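Local coordinates for AB hydrolase-1 domain-containing protein (Streptococcus mutans, PDB 4L9A) that is an alpha/beta hydrolase that probably acts as a carboxylesterase, cleaving ester bonds, at residues Asn176-Leu181 with Leu270-Thr275; Arg203-Val208 with Pro212-Arg217; Lys245-Ser250 with Thr259-Cys264. All coordinates share one frame; numbering follows the deposited sequence.

Contact 1 (Asn176-Leu181 with Leu270-Thr275)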
loop_
_atom_site.group_PDB
_atom_site.type_symbol
_atom_site.label_atom_id
_atom_site.label_comp_id
_atom_site.label_asym_id
_atom_site.label_seq_id
_atom_site.Cartn_x
_atom_site.Cartn_y
_atom_site.Cartn_z
ATOM N N ASN A 176 8.300 12.520 14.443
ATOM C CA ASN A 176 9.686 12.858 14.106
ATOM C C ASN A 176 10.472 11.721 13.442
ATOM O O ASN A 176 11.357 11.963 12.616
ATOM C CB ASN A 176 10.432 13.375 15.339
ATOM C CG ASN A 176 9.882 14.706 15.834
ATOM O OD1 ASN A 176 9.291 15.470 15.067
ATOM N ND2 ASN A 176 10.073 14.989 17.119
ATOM N N TYR A 177 10.157 10.484 13.810
ATOM C CA TYR A 177 10.779 9.330 13.174
ATOM C C TYR A 177 10.418 9.279 11.690
ATOM O O TYR A 177 11.289 9.077 10.846
ATOM C CB TYR A 177 10.366 8.040 13.879
ATOM C CG TYR A 177 10.838 6.774 13.201
ATOM C CD1 TYR A 177 12.110 6.257 13.447
ATOM C CD2 TYR A 177 10.004 6.080 12.335
ATOM C CE1 TYR A 177 12.535 5.080 12.829
ATOM C CE2 TYR A 177 10.410 4.918 11.719
ATOM C CZ TYR A 177 11.676 4.415 11.965
ATOM O OH TYR A 177 12.075 3.244 11.342
ATOM N N LEU A 178 9.140 9.469 11.369
ATOM C CA LEU A 178 8.715 9.505 9.968
ATOM C C LEU A 178 9.303 10.693 9.213
ATOM O O LEU A 178 9.723 10.547 8.063
ATOM C CB LEU A 178 7.194 9.517 9.857
ATOM C CG LEU A 178 6.547 8.217 10.323
ATOM C CD1 LEU A 178 5.031 8.360 10.313
ATOM C CD2 LEU A 178 7.008 7.046 9.446
ATOM N N LYS A 179 9.327 11.857 9.868
ATOM C CA LYS A 179 9.899 13.063 9.288
ATOM C C LYS A 179 11.366 12.868 8.934
ATOM O O LYS A 179 11.799 13.241 7.844
ATOM C CB LYS A 179 9.766 14.252 10.248
ATOM C CG LYS A 179 8.371 14.862 10.344
ATOM C CD LYS A 179 8.327 16.234 9.680
ATOM C CE LYS A 179 6.899 16.759 9.488
ATOM N NZ LYS A 179 6.197 17.058 10.766
ATOM N N ASP A 180 12.138 12.303 9.862
ATOM C CA ASP A 180 13.568 12.054 9.620
ATOM C C ASP A 180 13.757 11.059 8.479
ATOM O O ASP A 180 14.604 11.242 7.599
ATOM C CB ASP A 180 14.268 11.535 10.882
ATOM C CG ASP A 180 14.396 12.606 11.954
ATOM O OD1 ASP A 180 14.280 13.808 11.616
ATOM O OD2 ASP A 180 14.612 12.250 13.133
ATOM N N LEU A 181 12.952 10.007 8.495
ATOM C CA LEU A 181 13.067 8.948 7.511
ATOM C C LEU A 181 12.742 9.485 6.113
ATOM O O LEU A 181 13.520 9.300 5.168
ATOM C CB LEU A 181 12.119 7.808 7.888
ATOM C CG LEU A 181 12.431 6.431 7.327
ATOM C CD1 LEU A 181 13.828 6.020 7.748
ATOM C CD2 LEU A 181 11.392 5.413 7.790
ATOM N N LEU A 270 10.145 0.587 2.674
ATOM C CA LEU A 270 11.039 0.196 1.591
ATOM C C LEU A 270 10.662 0.894 0.290
ATOM O O LEU A 270 11.514 1.128 -0.565
ATOM C CB LEU A 270 11.041 -1.331 1.424
ATOM C CG LEU A 270 11.433 -2.069 2.707
ATOM C CD1 LEU A 270 11.490 -3.599 2.485
ATOM C CD2 LEU A 270 12.770 -1.551 3.242
ATOM N N HIS A 271 9.384 1.236 0.148
ATOM C CA HIS A 271 8.933 1.980 -1.031
ATOM C C HIS A 271 9.484 3.399 -1.077
ATOM O O HIS A 271 9.437 4.043 -2.120
ATOM C CB HIS A 271 7.409 2.020 -1.125
ATOM C CG HIS A 271 6.753 2.657 0.056
ATOM N ND1 HIS A 271 6.886 2.162 1.333
ATOM C CD2 HIS A 271 5.956 3.748 0.152
ATOM C CE1 HIS A 271 6.199 2.920 2.170
ATOM N NE2 HIS A 271 5.626 3.890 1.479
ATOM N N TRP A 272 10.010 3.881 0.043
ATOM C CA TRP A 272 10.727 5.151 0.056
ATOM C C TRP A 272 12.206 5.014 -0.291
ATOM O O TRP A 272 12.759 5.843 -1.018
ATOM C CB TRP A 272 10.645 5.791 1.437
ATOM C CG TRP A 272 9.282 6.270 1.817
ATOM C CD1 TRP A 272 8.148 6.239 1.050
ATOM C CD2 TRP A 272 8.908 6.854 3.071
ATOM N NE1 TRP A 272 7.090 6.765 1.757
ATOM C CE2 TRP A 272 7.530 7.151 2.997
ATOM C CE3 TRP A 272 9.610 7.151 4.252
ATOM C CZ2 TRP A 272 6.837 7.749 4.057
ATOM C CZ3 TRP A 272 8.921 7.748 5.299
ATOM C CH2 TRP A 272 7.543 8.030 5.196
ATOM N N SER A 273 12.848 3.983 0.259
ATOM C CA SER A 273 14.312 3.910 0.287
ATOM C C SER A 273 14.949 2.887 -0.668
ATOM O O SER A 273 16.154 2.948 -0.940
ATOM C CB SER A 273 14.779 3.593 1.716
ATOM O OG SER A 273 14.230 2.357 2.152
ATOM N N GLU A 274 14.170 1.930 -1.159
ATOM C CA GLU A 274 14.771 0.844 -1.934
ATOM C C GLU A 274 14.272 0.785 -3.378
ATOM O O GLU A 274 14.177 -0.299 -3.963
ATOM C CB GLU A 274 14.551 -0.496 -1.220
ATOM C CG GLU A 274 15.125 -0.552 0.199
ATOM C CD GLU A 274 16.625 -0.318 0.239
ATOM O OE1 GLU A 274 17.324 -0.732 -0.710
ATOM O OE2 GLU A 274 17.107 0.289 1.219
ATOM N N THR A 275 13.987 1.949 -3.965
ATOM C CA THR A 275 13.276 1.989 -5.246
ATOM C C THR A 275 14.141 1.618 -6.453
ATOM O O THR A 275 13.626 1.186 -7.483
ATOM C CB THR A 275 12.531 3.342 -5.468
ATOM O OG1 THR A 275 13.473 4.420 -5.511
ATOM C CG2 THR A 275 11.565 3.583 -4.352
#
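W272 reaches from the short helix 270-273 to helix 171-185 and meets L178 and L181 there. Its CB points at the opposite helix, and CG stands anti to the carbonyl carbon (chi1 -69°), which sends the indole outward across the gap between the two backbones. Along the pyrrole edge, CD1 lies 3.3 Å above the plane of the neighbouring H271 ring, displaced toward its rim. The next atom, NE1, is hydrogen-bonded to OD1 of N58, which also accepts from NE2 of H271, so a single amide oxygen helps fix the rotation of both rings. The six-membered ring makes the contact itself. Its CZ3 approaches L181 CB at 4.1 Å, the methylene lying near the indole plane at the ring edge. The same CZ3 is 4.0 Å from L178 O, a carbonyl that already accepts from S182 OG. At the far corner of the indole, CH2 is 4.4 Å from L178 CD2, a looser apolar approach.

Helix 171-185 belongs to the helical insertion between strands 134-141 and 235-239, the place where alpha/beta hydrolases usually carry a cap over the catalytic core, whereas helix 270-273 follows the last strand of that core. W272 thereby links the probable cap to the segment that follows the last core strand. L178 and L181, three residues apart on helix 171-185, both face W272, L178 with its CD2 methyl and L181 with its CB; L178 also packs on Y269, L181 on H267. Around W272 also lie the rings of F186 (edge-to-face) and Y269 (planes about 30° apart), with S182 and L194.

Contact 2 (Arg203-Val208 with Pro212-Arg217)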
loop_
_atom_site.group_PDB
_atom_site.type_symbol
_atom_site.label_atom_id
_atom_site.label_comp_id
_atom_site.label_asym_id
_atom_site.label_seq_id
_atom_site.Cartn_x
_atom_site.Cartn_y
_atom_site.Cartn_z
ATOM N N ARG A 203 -5.556 17.589 9.819
ATOM C CA ARG A 203 -6.439 18.721 10.034
ATOM C C ARG A 203 -7.910 18.302 9.895
ATOM O O ARG A 203 -8.726 18.596 10.771
ATOM C CB ARG A 203 -6.086 19.845 9.062
ATOM C CG ARG A 203 -6.957 21.082 9.187
ATOM C CD ARG A 203 -6.359 22.260 8.425
ATOM N NE ARG A 203 -6.049 21.959 7.021
ATOM C CZ ARG A 203 -4.821 21.743 6.548
ATOM N NH1 ARG A 203 -3.770 21.790 7.359
ATOM N NH2 ARG A 203 -4.640 21.483 5.258
ATOM N N GLN A 204 -8.254 17.622 8.804
ATOM C CA GLN A 204 -9.626 17.144 8.635
ATOM C C GLN A 204 -10.003 16.160 9.761
ATOM O O GLN A 204 -11.118 16.186 10.278
ATOM C CB GLN A 204 -9.821 16.481 7.259
ATOM C CG GLN A 204 -9.269 17.278 6.073
ATOM C CD GLN A 204 -9.791 18.710 6.011
ATOM O OE1 GLN A 204 -10.982 18.963 6.212
ATOM N NE2 GLN A 204 -8.891 19.656 5.739
ATOM N N LEU A 205 -9.073 15.294 10.142
ATOM C CA LEU A 205 -9.335 14.325 11.205
ATOM C C LEU A 205 -9.604 14.967 12.554
ATOM O O LEU A 205 -10.294 14.386 13.385
ATOM C CB LEU A 205 -8.199 13.310 11.320
ATOM C CG LEU A 205 -8.249 12.195 10.273
ATOM C CD1 LEU A 205 -6.911 11.442 10.251
ATOM C CD2 LEU A 205 -9.396 11.233 10.548
ATOM N N ASN A 206 -9.070 16.164 12.776
ATOM C CA ASN A 206 -9.320 16.869 14.026
ATOM C C ASN A 206 -10.824 17.030 14.290
ATOM O O ASN A 206 -11.262 17.068 15.443
ATOM C CB ASN A 206 -8.638 18.250 14.024
ATOM C CG ASN A 206 -7.127 18.157 14.181
ATOM O OD1 ASN A 206 -6.607 17.132 14.617
ATOM N ND2 ASN A 206 -6.419 19.233 13.835
ATOM N N ASP A 207 -11.606 17.128 13.218
ATOM C CA ASP A 207 -13.037 17.373 13.354
ATOM C C ASP A 207 -13.780 16.161 13.893
ATOM O O ASP A 207 -14.783 16.313 14.573
ATOM C CB ASP A 207 -13.667 17.774 12.011
ATOM C CG ASP A 207 -13.199 19.123 11.523
ATOM O OD1 ASP A 207 -12.858 19.967 12.368
ATOM O OD2 ASP A 207 -13.177 19.341 10.295
ATOM N N VAL A 208 -13.309 14.959 13.576
ATOM C CA VAL A 208 -14.067 13.756 13.935
ATOM C C VAL A 208 -13.400 12.750 14.887
ATOM O O VAL A 208 -14.092 11.976 15.553
ATOM C CB VAL A 208 -14.485 12.985 12.674
ATOM C CG1 VAL A 208 -15.442 13.812 11.859
ATOM C CG2 VAL A 208 -13.262 12.603 11.858
ATOM N N PRO A 212 -17.096 9.745 19.949
ATOM C CA PRO A 212 -17.249 8.442 20.607
ATOM C C PRO A 212 -17.235 7.251 19.642
ATOM O O PRO A 212 -16.433 6.329 19.812
ATOM C CB PRO A 212 -18.620 8.558 21.277
ATOM C CG PRO A 212 -18.781 10.015 21.546
ATOM C CD PRO A 212 -18.124 10.708 20.382
ATOM N N ASP A 213 -18.112 7.272 18.647
ATOM C CA ASP A 213 -18.271 6.121 17.774
ATOM C C ASP A 213 -17.196 6.018 16.685
ATOM O O ASP A 213 -17.173 5.056 15.923
ATOM C CB ASP A 213 -19.668 6.128 17.143
ATOM C CG ASP A 213 -20.783 6.196 18.174
ATOM O OD1 ASP A 213 -20.573 5.726 19.307
ATOM O OD2 ASP A 213 -21.874 6.717 17.840
ATOM N N PHE A 214 -16.303 6.998 16.609
ATOM C CA PHE A 214 -15.389 7.078 15.469
ATOM C C PHE A 214 -14.366 5.960 15.411
ATOM O O PHE A 214 -13.659 5.713 16.383
ATOM C CB PHE A 214 -14.637 8.408 15.453
ATOM C CG PHE A 214 -13.763 8.578 14.250
ATOM C CD1 PHE A 214 -12.396 8.402 14.335
ATOM C CD2 PHE A 214 -14.320 8.889 13.016
ATOM C CE1 PHE A 214 -11.589 8.558 13.212
ATOM C CE2 PHE A 214 -13.526 9.033 11.896
ATOM C CZ PHE A 214 -12.160 8.876 11.994
ATOM N N LYS A 215 -14.290 5.303 14.257
ATOM C CA LYS A 215 -13.257 4.313 13.980
ATOM C C LYS A 215 -12.550 4.750 12.717
ATOM O O LYS A 215 -13.189 4.952 11.678
ATOM C CB LYS A 215 -13.864 2.930 13.758
ATOM C CG LYS A 215 -14.580 2.369 14.970
ATOM C CD LYS A 215 -13.646 2.285 16.161
ATOM C CE LYS A 215 -14.414 1.920 17.421
ATOM N NZ LYS A 215 -15.252 0.702 17.215
ATOM N N ILE A 216 -11.234 4.893 12.798
ATOM C CA ILE A 216 -10.479 5.461 11.694
ATOM C C ILE A 216 -10.314 4.456 10.550
ATOM O O ILE A 216 -10.123 4.836 9.389
ATOM C CB ILE A 216 -9.115 5.989 12.164
ATOM C CG1 ILE A 216 -8.485 6.869 11.079
ATOM C CG2 ILE A 216 -8.195 4.825 12.566
ATOM C CD1 ILE A 216 -7.473 7.852 11.609
ATOM N N ARG A 217 -10.428 3.173 10.856
ATOM C CA ARG A 217 -10.213 2.166 9.814
ATOM C C ARG A 217 -11.141 0.965 9.945
ATOM O O ARG A 217 -11.547 0.601 11.042
ATOM C CB ARG A 217 -8.760 1.697 9.829
ATOM C CG ARG A 217 -8.385 0.782 8.672
ATOM C CD ARG A 217 -6.872 0.654 8.553
ATOM N NE ARG A 217 -6.241 1.971 8.557
ATOM C CZ ARG A 217 -5.773 2.576 9.647
ATOM N NH1 ARG A 217 -5.851 1.978 10.833
ATOM N NH2 ARG A 217 -5.225 3.780 9.548
#
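L205 and V208 form an apolar contact with F214 and I216, closing the turn where the chain leaves helix 188-206 for the long loop to strand 235-239. F214 is the central piece: its CB points at the helical segment, and with CG anti to the backbone N (chi1 -176°) the ring is carried over against V208. The carbonyl carbon of V208 lies over one ring face, 4.2 Å above the plane and displaced toward the rim, while V208 O is 3.6 Å from F214 CB. The valine side chain adds the closest ring approach, with V208 CG2 3.6 Å from F214 CE2.

Helix 188-206 is the last helix of the insertion that in alpha/beta hydrolases generally forms the cap, so the contact ties its C-terminal end to the connection leading back to the core sheet. Farther round the ring, CZ of F214 meets L205 CD2 at 3.9 Å, the two side chains crossing at about a right angle. CD2 of L205 touches both F214 and I216, and L205 CD1 meets I216 CD1 at 3.9 Å; the L205 and I216 side chains are likewise roughly perpendicular. L205 also touches F52 and V85. The loop itself is held by polar bonds of its backbone: K215 N donates to N87 OD1, K215 pairs with Q88 through the main chain, and I216 O accepts from N79 ND2.

Contact 3 (Lys245-Ser250 with Thr259-Cys264)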
loop_
_atom_site.group_PDB
_atom_site.type_symbol
_atom_site.label_atom_id
_atom_site.label_comp_id
_atom_site.label_asym_id
_atom_site.label_seq_id
_atom_site.Cartn_x
_atom_site.Cartn_y
_atom_site.Cartn_z
ATOM N N LYS A 245 11.490 -15.718 7.080
ATOM C CA LYS A 245 10.687 -16.931 7.261
ATOM C C LYS A 245 9.180 -16.655 7.186
ATOM O O LYS A 245 8.429 -17.380 6.527
ATOM C CB LYS A 245 11.026 -17.616 8.585
ATOM C CG LYS A 245 10.300 -18.933 8.773
ATOM C CD LYS A 245 10.686 -19.610 10.077
ATOM C CE LYS A 245 9.894 -20.896 10.259
ATOM N NZ LYS A 245 10.026 -21.789 9.068
ATOM N N GLU A 246 8.754 -15.610 7.882
ATOM C CA GLU A 246 7.365 -15.164 7.861
ATOM C C GLU A 246 6.852 -15.037 6.419
ATOM O O GLU A 246 5.825 -15.613 6.063
ATOM C CB GLU A 246 7.252 -13.824 8.601
ATOM C CG GLU A 246 5.929 -13.063 8.365
ATOM C CD GLU A 246 5.981 -11.625 8.880
ATOM O OE1 GLU A 246 7.015 -11.238 9.467
ATOM O OE2 GLU A 246 4.997 -10.877 8.689
ATOM N N TYR A 247 7.592 -14.309 5.591
ATOM C CA TYR A 247 7.207 -14.110 4.196
ATOM C C TYR A 247 7.297 -15.379 3.336
ATOM O O TYR A 247 6.411 -15.641 2.530
ATOM C CB TYR A 247 7.963 -12.930 3.580
ATOM C CG TYR A 247 7.354 -11.614 4.011
ATOM C CD1 TYR A 247 6.039 -11.292 3.664
ATOM C CD2 TYR A 247 8.066 -10.713 4.780
ATOM C CE1 TYR A 247 5.467 -10.114 4.055
ATOM C CE2 TYR A 247 7.495 -9.520 5.181
ATOM C CZ TYR A 247 6.196 -9.229 4.813
ATOM O OH TYR A 247 5.625 -8.053 5.209
ATOM N N LEU A 248 8.337 -16.183 3.546
ATOM C CA LEU A 248 8.438 -17.473 2.866
ATOM C C LEU A 248 7.213 -18.354 3.116
ATOM O O LEU A 248 6.773 -19.078 2.226
ATOM C CB LEU A 248 9.709 -18.215 3.294
ATOM C CG LEU A 248 11.032 -17.708 2.717
ATOM C CD1 LEU A 248 12.177 -18.639 3.133
ATOM C CD2 LEU A 248 10.940 -17.610 1.192
ATOM N N GLU A 249 6.660 -18.289 4.326
ATOM C CA GLU A 249 5.497 -19.101 4.688
ATOM C C GLU A 249 4.174 -18.373 4.460
ATOM O O GLU A 249 3.112 -18.881 4.833
ATOM C CB GLU A 249 5.548 -19.466 6.168
ATOM C CG GLU A 249 6.674 -20.385 6.572
ATOM C CD GLU A 249 6.715 -20.566 8.076
ATOM O OE1 GLU A 249 6.044 -19.772 8.782
ATOM O OE2 GLU A 249 7.413 -21.493 8.548
ATOM N N SER A 250 4.229 -17.190 3.865
ATOM C CA SER A 250 3.059 -16.317 3.860
ATOM C C SER A 250 2.158 -16.493 2.649
ATOM O O SER A 250 2.512 -17.151 1.663
ATOM C CB SER A 250 3.477 -14.846 3.920
ATOM O OG SER A 250 3.893 -14.406 2.637
ATOM N N THR A 259 8.187 -15.370 -9.227
ATOM C CA THR A 259 8.007 -14.887 -7.860
ATOM C C THR A 259 9.343 -14.836 -7.129
ATOM O O THR A 259 10.134 -15.772 -7.230
ATOM C CB THR A 259 7.033 -15.789 -7.087
ATOM O OG1 THR A 259 5.697 -15.524 -7.526
ATOM C CG2 THR A 259 7.123 -15.538 -5.593
ATOM N N LYS A 260 9.593 -13.751 -6.403
ATOM C CA LYS A 260 10.828 -13.604 -5.612
ATOM C C LYS A 260 10.576 -12.977 -4.245
ATOM O O LYS A 260 9.673 -12.149 -4.079
ATOM C CB LYS A 260 11.861 -12.730 -6.337
ATOM C CG LYS A 260 12.202 -13.151 -7.765
ATOM C CD LYS A 260 13.412 -12.370 -8.283
ATOM C CE LYS A 260 13.782 -12.779 -9.699
ATOM N NZ LYS A 260 13.714 -14.251 -9.857
ATOM N N LEU A 261 11.384 -13.367 -3.267
ATOM C CA LEU A 261 11.459 -12.643 -2.003
ATOM C C LEU A 261 12.816 -11.953 -1.951
ATOM O O LEU A 261 13.856 -12.611 -1.983
ATOM C CB LEU A 261 11.289 -13.584 -0.810
ATOM C CG LEU A 261 11.513 -12.987 0.584
ATOM C CD1 LEU A 261 10.503 -11.878 0.853
ATOM C CD2 LEU A 261 11.452 -14.074 1.666
ATOM N N ILE A 262 12.795 -10.627 -1.897
ATOM C CA ILE A 262 14.006 -9.808 -1.869
ATOM C C ILE A 262 14.214 -9.249 -0.462
ATOM O O ILE A 262 13.371 -8.515 0.050
ATOM C CB ILE A 262 13.910 -8.630 -2.877
ATOM C CG1 ILE A 262 13.619 -9.155 -4.288
ATOM C CG2 ILE A 262 15.197 -7.799 -2.871
ATOM C CD1 ILE A 262 14.547 -10.308 -4.718
ATOM N N LEU A 263 15.328 -9.604 0.173
ATOM C CA LEU A 263 15.629 -9.089 1.509
ATOM C C LEU A 263 16.514 -7.846 1.390
ATOM O O LEU A 263 17.574 -7.901 0.773
ATOM C CB LEU A 263 16.310 -10.158 2.386
ATOM C CG LEU A 263 15.585 -11.492 2.616
ATOM C CD1 LEU A 263 16.355 -12.415 3.609
ATOM C CD2 LEU A 263 14.175 -11.234 3.101
ATOM N N CYS A 264 16.067 -6.729 1.969
ATOM C CA CYS A 264 16.794 -5.464 1.885
ATOM C C CYS A 264 16.208 -4.465 2.887
ATOM O O CYS A 264 15.140 -4.708 3.461
ATOM C CB CYS A 264 16.671 -4.882 0.470
ATOM S SG CYS A 264 14.952 -4.455 0.029
#
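L261 presses against Y247 and L248 where, within the beta-alpha-beta unit formed by strand 235-239, helix 244-248 and strand 260-263, the helix packs on the last strand of the alpha/beta hydrolase sheet. The packing is close at the leucine tip. L261 directs its CB at the helix, and chi1 173° carries CG out toward it, so that the methyls rest against Y247 and L248. L261 CD1 lies 3.9 Å from Y247 CB. L261 CD2 lies 3.6 Å from L248 CD2, the two leucine side chains crossing at about a right angle. Y247 offers its methylene while its ring leads away from L261, inward past V237 and S239 of the adjacent strand, and its OH is hydrogen-bonded to P143 O, which satisfies a polar atom in a buried position.

The outer side is looser. L248 is exposed, and strand 260-263 is the outermost strand of the sheet at this end, so its pairing within the chain is with strand 235-239. L263, two residues on, makes no contact with residues 245-250, although it touches E244 at the start of the same helix. At the surface K245 NZ bridges to E249 OE2 at 2.7 Å, meeting the oxygen from above the carboxylate plane. Just past the helix, Y247 O accepts from both S250 N and S250 OG, the hydroxyl at 2.8 Å on a lone pair in the carbonyl plane (C=O...donor angle 122°).

How the contacts relate
Contacts 1 and 2 both involve the helical insertion, on helices 171-185 and 188-206, which follow each other in the chain; their centres are 26 Å apart and their nearest atoms about 11 Å. Contact 3 lies at the far edge of the core sheet, its centre 35 Å from that of contact 2, on the opposite side of the chain's centre. Contacts 1 and 3 touch: C264, at the end of strand 260-263, packs its SG 3.9 Å from E274 CG and its O 3.9 Å from L270 CD1. The loop joining strand 260-263 to helix 270-273 is where this family usually carries its catalytic histidine, so contact 1 probably borders the active site.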